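Local coordinates for putative lipoprotein (Bacteroides thetaiotaomicron, PDB 4Q1Z) that is of unknown function but, as a two-domain putative lipoprotein of the DUF4876 family, is probably anchored to a bacterial membrane through a lipid, at residues A[116-121]-A[127-132]; A[305-310]-A[327-332]. All blocks are in the same frame, centred on the assembly; numbering follows the deposited sequence.

Interaction 1: A[116-121]-A[127-132]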
loop_
_atom_site.group_PDB
_atom_site.type_symbol
_atom_site.label_atom_id
_atom_site.label_comp_id
_atom_site.label_asym_id
_atom_site.label_seq_id
_atom_site.Cartn_x
_atom_site.Cartn_y
_atom_site.Cartn_z
ATOM N N CYS A 116 3.785 5.084 17.350
ATOM C CA CYS A 116 3.828 5.951 18.533
ATOM C C CYS A 116 4.633 5.382 19.730
ATOM O O CYS A 116 4.811 6.082 20.745
ATOM C CB CYS A 116 2.421 6.361 18.952
ATOM S SG CYS A 116 1.465 5.018 19.692
ATOM N N GLY A 117 5.113 4.152 19.607
ATOM C CA GLY A 117 5.811 3.535 20.717
ATOM C C GLY A 117 4.838 3.032 21.769
ATOM O O GLY A 117 3.614 3.201 21.641
ATOM N N SER A 118 5.372 2.381 22.806
ATOM C CA SER A 118 4.572 1.824 23.891
ATOM C C SER A 118 5.241 2.108 25.238
ATOM O O SER A 118 6.336 2.673 25.262
ATOM C CB SER A 118 4.374 0.329 23.677
ATOM O OG SER A 118 5.606 -0.304 23.385
ATOM N N ARG A 119 4.565 1.757 26.354
ATOM C CA ARG A 119 5.091 1.985 27.698
ATOM C C ARG A 119 5.357 0.681 28.445
ATOM O O ARG A 119 4.397 -0.045 28.733
ATOM C CB ARG A 119 4.117 2.836 28.532
ATOM C CG ARG A 119 4.065 4.306 28.160
ATOM C CD ARG A 119 2.777 4.926 28.670
ATOM N NE ARG A 119 2.577 6.291 28.180
ATOM C CZ ARG A 119 3.012 7.385 28.802
ATOM N NH1 ARG A 119 3.686 7.287 29.945
ATOM N NH2 ARG A 119 2.788 8.584 28.280
ATOM N N PRO A 120 6.620 0.361 28.831
ATOM C CA PRO A 120 6.836 -0.847 29.640
ATOM C C PRO A 120 6.348 -0.611 31.063
ATOM O O PRO A 120 6.376 0.533 31.539
ATOM C CB PRO A 120 8.358 -1.064 29.571
ATOM C CG PRO A 120 8.887 -0.060 28.602
ATOM C CD PRO A 120 7.899 1.062 28.598
ATOM N N GLU A 121 5.866 -1.681 31.730
ATOM C CA GLU A 121 5.401 -1.624 33.122
ATOM C C GLU A 121 6.596 -1.386 34.008
ATOM O O GLU A 121 6.472 -0.701 35.024
ATOM C CB GLU A 121 4.659 -2.902 33.539
ATOM C CG GLU A 121 3.140 -2.790 33.453
ATOM C CD GLU A 121 2.350 -4.059 33.735
ATOM O OE1 GLU A 121 2.622 -4.727 34.762
ATOM O OE2 GLU A 121 1.429 -4.366 32.940
ATOM N N PHE A 127 10.291 2.926 21.941
ATOM C CA PHE A 127 9.954 3.459 20.623
ATOM C C PHE A 127 10.485 2.537 19.497
ATOM O O PHE A 127 10.484 2.948 18.327
ATOM C CB PHE A 127 10.514 4.911 20.460
ATOM C CG PHE A 127 12.000 5.058 20.708
ATOM C CD1 PHE A 127 12.930 4.449 19.864
ATOM C CD2 PHE A 127 12.468 5.738 21.823
ATOM C CE1 PHE A 127 14.294 4.522 20.134
ATOM C CE2 PHE A 127 13.836 5.795 22.102
ATOM C CZ PHE A 127 14.735 5.197 21.253
ATOM N N ARG A 128 10.977 1.315 19.840
ATOM C CA ARG A 128 11.601 0.444 18.813
ATOM C C ARG A 128 10.652 -0.605 18.211
ATOM O O ARG A 128 11.082 -1.381 17.356
ATOM C CB ARG A 128 12.853 -0.246 19.342
ATOM C CG ARG A 128 13.674 0.621 20.260
ATOM C CD ARG A 128 14.909 -0.062 20.779
ATOM N NE ARG A 128 15.761 0.914 21.461
ATOM C CZ ARG A 128 16.637 1.686 20.834
ATOM N NH1 ARG A 128 16.848 1.537 19.534
ATOM N NH2 ARG A 128 17.338 2.589 21.508
ATOM N N ASP A 129 9.363 -0.589 18.599
ATOM C CA ASP A 129 8.377 -1.542 18.075
ATOM C C ASP A 129 7.719 -1.060 16.729
ATOM O O ASP A 129 6.889 -1.780 16.176
ATOM C CB ASP A 129 7.311 -1.886 19.144
ATOM C CG ASP A 129 6.689 -0.715 19.886
ATOM O OD1 ASP A 129 6.942 0.457 19.489
ATOM O OD2 ASP A 129 5.875 -0.963 20.803
ATOM N N GLN A 130 8.140 0.109 16.194
ATOM C CA GLN A 130 7.633 0.696 14.940
ATOM C C GLN A 130 7.669 -0.295 13.755
ATOM O O GLN A 130 8.671 -0.985 13.565
ATOM C CB GLN A 130 8.443 1.953 14.545
ATOM C CG GLN A 130 8.304 3.129 15.498
ATOM C CD GLN A 130 8.898 4.417 14.945
ATOM O OE1 GLN A 130 9.977 4.446 14.331
ATOM N NE2 GLN A 130 8.224 5.528 15.208
ATOM N N PHE A 131 6.591 -0.356 12.965
ATOM C CA PHE A 131 6.509 -1.205 11.779
ATOM C C PHE A 131 5.511 -0.613 10.762
ATOM O O PHE A 131 4.629 0.179 11.114
ATOM C CB PHE A 131 6.184 -2.685 12.115
ATOM C CG PHE A 131 4.730 -3.015 12.376
ATOM C CD1 PHE A 131 3.886 -3.390 11.332
ATOM C CD2 PHE A 131 4.199 -2.932 13.663
ATOM C CE1 PHE A 131 2.538 -3.697 11.572
ATOM C CE2 PHE A 131 2.858 -3.252 13.904
ATOM C CZ PHE A 131 2.042 -3.649 12.857
ATOM N N TYR A 132 5.685 -1.021 9.491
ATOM C CA TYR A 132 4.978 -0.611 8.273
ATOM C C TYR A 132 4.660 -1.847 7.487
ATOM O O TYR A 132 5.577 -2.576 7.125
ATOM C CB TYR A 132 5.889 0.332 7.417
ATOM C CG TYR A 132 6.561 1.418 8.229
ATOM C CD1 TYR A 132 7.805 1.203 8.824
ATOM C CD2 TYR A 132 5.918 2.626 8.476
ATOM C CE1 TYR A 132 8.395 2.168 9.630
ATOM C CE2 TYR A 132 6.496 3.594 9.293
ATOM C CZ TYR A 132 7.745 3.370 9.851
ATOM O OH TYR A 132 8.342 4.338 10.624
HETATM O O HOH W 1 5.676 2.043 17.576
#
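A buried, mostly polar contact closes the base of the loop between neighbouring antiparallel strands 108-114 and 131-136, with the carboxylate of D129 reaching across to S118 and G117. The hydroxyl S118 OG donates to D129 OD2 at 2.7 Å, coming in from above the carboxylate plane, 36° out of it. In D129, CG lies between the backbone N and the carbonyl carbon (chi1 48°), which holds the acid over G117 and S118. OD2 also accepts from the hydroxyls of Y114 and S214, so three hydroxyls grip one oxygen and would probably stabilise a negative charge there. The second oxygen works through solvent: a water donates to D129 OD1 at 2.8 Å and accepts from G117 N at 3.0 Å, bridging acid and backbone. Bonded at both oxygens, the carboxylate has little freedom to rotate. D129 OD1 lies 3.5 Å from G117 CA, and G117 CA is 4.1 Å from F127 CA. That closeness suits a glycine: a beta carbon would sit about 3.4 Å from F127 CA and, at this backbone conformation, would press on the carbonyl oxygen of C116. Backbone bonding of S118 to Y126 joins the two limbs further out, while Q130 NE2 reaches the carbonyl of Y115 nearer the strands. The whole is a long-looped beta-hairpin connection, its neck pinned by one buried aspartate that takes several hydroxyl donors and a bridging water.

Interaction 2: A[305-310]-A[327-332]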
loop_
_atom_site.group_PDB
_atom_site.type_symbol
_atom_site.label_atom_id
_atom_site.label_comp_id
_atom_site.label_asym_id
_atom_site.label_seq_id
_atom_site.Cartn_x
_atom_site.Cartn_y
_atom_site.Cartn_z
ATOM N N LYS A 305 4.720 12.091 -9.039
ATOM C CA LYS A 305 4.305 11.168 -10.097
ATOM C C LYS A 305 4.857 9.733 -9.876
ATOM O O LYS A 305 4.376 8.799 -10.523
ATOM C CB LYS A 305 4.711 11.713 -11.488
ATOM C CG LYS A 305 6.219 11.892 -11.727
ATOM C CD LYS A 305 6.548 12.010 -13.218
ATOM C CE LYS A 305 7.981 12.415 -13.470
ATOM N NZ LYS A 305 8.336 12.419 -14.919
ATOM N N TYR A 306 5.868 9.566 -8.988
ATOM C CA TYR A 306 6.471 8.259 -8.706
ATOM C C TYR A 306 5.810 7.546 -7.521
ATOM O O TYR A 306 6.014 6.345 -7.337
ATOM C CB TYR A 306 7.955 8.428 -8.362
ATOM C CG TYR A 306 8.942 8.760 -9.474
ATOM C CD1 TYR A 306 8.541 8.815 -10.806
ATOM C CD2 TYR A 306 10.278 9.029 -9.184
ATOM C CE1 TYR A 306 9.438 9.166 -11.813
ATOM C CE2 TYR A 306 11.192 9.341 -10.191
ATOM C CZ TYR A 306 10.771 9.398 -11.500
ATOM O OH TYR A 306 11.695 9.708 -12.463
ATOM N N VAL A 307 5.046 8.288 -6.711
ATOM C CA VAL A 307 4.457 7.801 -5.482
ATOM C C VAL A 307 3.320 6.759 -5.739
ATOM O O VAL A 307 2.354 7.023 -6.440
ATOM C CB VAL A 307 4.020 8.973 -4.554
ATOM C CG1 VAL A 307 3.457 8.455 -3.237
ATOM C CG2 VAL A 307 5.197 9.900 -4.273
ATOM N N LEU A 308 3.477 5.577 -5.110
ATOM C CA LEU A 308 2.570 4.427 -5.119
ATOM C C LEU A 308 1.533 4.565 -3.985
ATOM O O LEU A 308 0.347 4.275 -4.210
ATOM C CB LEU A 308 3.388 3.129 -4.971
ATOM C CG LEU A 308 4.217 2.699 -6.177
ATOM C CD1 LEU A 308 5.078 1.525 -5.846
ATOM C CD2 LEU A 308 3.337 2.340 -7.349
ATOM N N ASP A 309 1.979 5.021 -2.769
ATOM C CA ASP A 309 1.091 5.303 -1.637
ATOM C C ASP A 309 1.737 6.309 -0.676
ATOM O O ASP A 309 2.949 6.287 -0.485
ATOM C CB ASP A 309 0.648 4.020 -0.877
ATOM C CG ASP A 309 -0.582 4.159 0.057
ATOM O OD1 ASP A 309 -1.433 5.036 -0.190
ATOM O OD2 ASP A 309 -0.733 3.326 0.963
ATOM N N ALA A 310 0.905 7.156 -0.052
ATOM C CA ALA A 310 1.284 8.160 0.941
ATOM C C ALA A 310 0.298 8.182 2.093
ATOM O O ALA A 310 -0.902 8.077 1.874
ATOM C CB ALA A 310 1.353 9.527 0.295
ATOM N N GLY A 327 -1.392 17.153 -1.183
ATOM C CA GLY A 327 -2.825 16.871 -1.213
ATOM C C GLY A 327 -3.284 15.846 -2.228
ATOM O O GLY A 327 -4.219 15.089 -1.951
ATOM N N VAL A 328 -2.639 15.803 -3.402
ATOM C CA VAL A 328 -2.969 14.821 -4.448
ATOM C C VAL A 328 -2.656 13.399 -3.973
ATOM O O VAL A 328 -3.322 12.462 -4.421
ATOM C CB VAL A 328 -2.305 15.088 -5.828
ATOM C CG1 VAL A 328 -2.858 16.347 -6.448
ATOM C CG2 VAL A 328 -0.781 15.156 -5.732
ATOM N N LEU A 329 -1.645 13.242 -3.077
ATOM C CA LEU A 329 -1.236 11.933 -2.548
ATOM C C LEU A 329 -2.047 11.558 -1.315
ATOM O O LEU A 329 -2.439 10.404 -1.180
ATOM C CB LEU A 329 0.261 11.921 -2.251
ATOM C CG LEU A 329 1.180 12.200 -3.454
ATOM C CD1 LEU A 329 2.619 12.355 -3.023
ATOM C CD2 LEU A 329 1.017 11.143 -4.543
ATOM N N ASP A 330 -2.281 12.523 -0.420
ATOM C CA ASP A 330 -3.096 12.361 0.774
ATOM C C ASP A 330 -3.721 13.714 1.122
ATOM O O ASP A 330 -3.005 14.617 1.509
ATOM C CB ASP A 330 -2.300 11.767 1.961
ATOM C CG ASP A 330 -3.146 11.291 3.141
ATOM O OD1 ASP A 330 -4.384 11.546 3.142
ATOM O OD2 ASP A 330 -2.573 10.694 4.073
ATOM N N ALA A 331 -5.047 13.857 0.921
ATOM C CA ALA A 331 -5.826 15.076 1.181
ATOM C C ALA A 331 -6.156 15.233 2.666
ATOM O O ALA A 331 -6.609 16.290 3.088
ATOM C CB ALA A 331 -7.119 15.039 0.377
ATOM N N GLY A 332 -5.920 14.200 3.443
ATOM C CA GLY A 332 -6.232 14.219 4.857
ATOM C C GLY A 332 -5.074 13.991 5.799
ATOM O O GLY A 332 -3.901 14.208 5.456
HETATM O O HOH W 2 -1.256 7.998 -2.213
#
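L329 packs its CB and both methyls against strand 307-312, and this apolar patch is the tight half of the contact. Its CB rests against A310 CB at 3.7 Å, while the forked end turns to V307: L329 CD2 comes within 3.7 Å of V307 CB and L329 CD1 within 3.8 Å of V307 CG2. CG of L329 is anti to the carbonyl carbon (chi1 -60°), and from there both methyls reach V307, the two side chains meeting at a slant. A310 also touches V267 and V325, which deepens the buried end, whereas V307 and L329 keep part of their surface toward solvent.

The looser half is polar and lacks any direct hydrogen bond between the segments. A water lies 2.9 Å from L329 O, probably as donor, and makes only a weak bond with A310 N, at 3.2 Å. Beyond it, D330 OD2 stops 3.8 Å from A310 O and accepts instead from E312 N and S374 OG. D330 OD1 takes the backbone N of G332 at 3.1 Å, with an N-H...O angle of 153° and the donor well above the carboxylate plane. With an alanine in place of D330, the amides of E312 and G332 would probably lose this acceptor and the turn be less firmly fixed to the strand.

Strand 307-312 is one of the two edge strands of its sheet in this chain, with L308 and D309 together opposite I268 as a classic beta bulge; the arrangement is that of an irregular loop with an Asx turn, laid against a bulged edge strand and tied to it through the other oxygen of the same aspartate.

Overall arrangement
After the N-terminal seven-stranded sheet, the chain enters the larger mixed sheet through strand 108-114. Interaction 1 then closes the loop leading to the adjacent strand 131-136, with five residues between its segments. Many strands later the chain reaches the sheet's edge at 307-312, and the loop that follows folds back on it in interaction 2, sixteen residues lying between the segments. The two closures come in series, neither nested nor crossed; the centres of interactions 1 and 2 are about 26 Å apart. Both reach the same sheet, and D309, beside interaction 2, bonds to F110 N and forms a salt bridge with R347, tying the edge strand to strands 108-114 and 344-347.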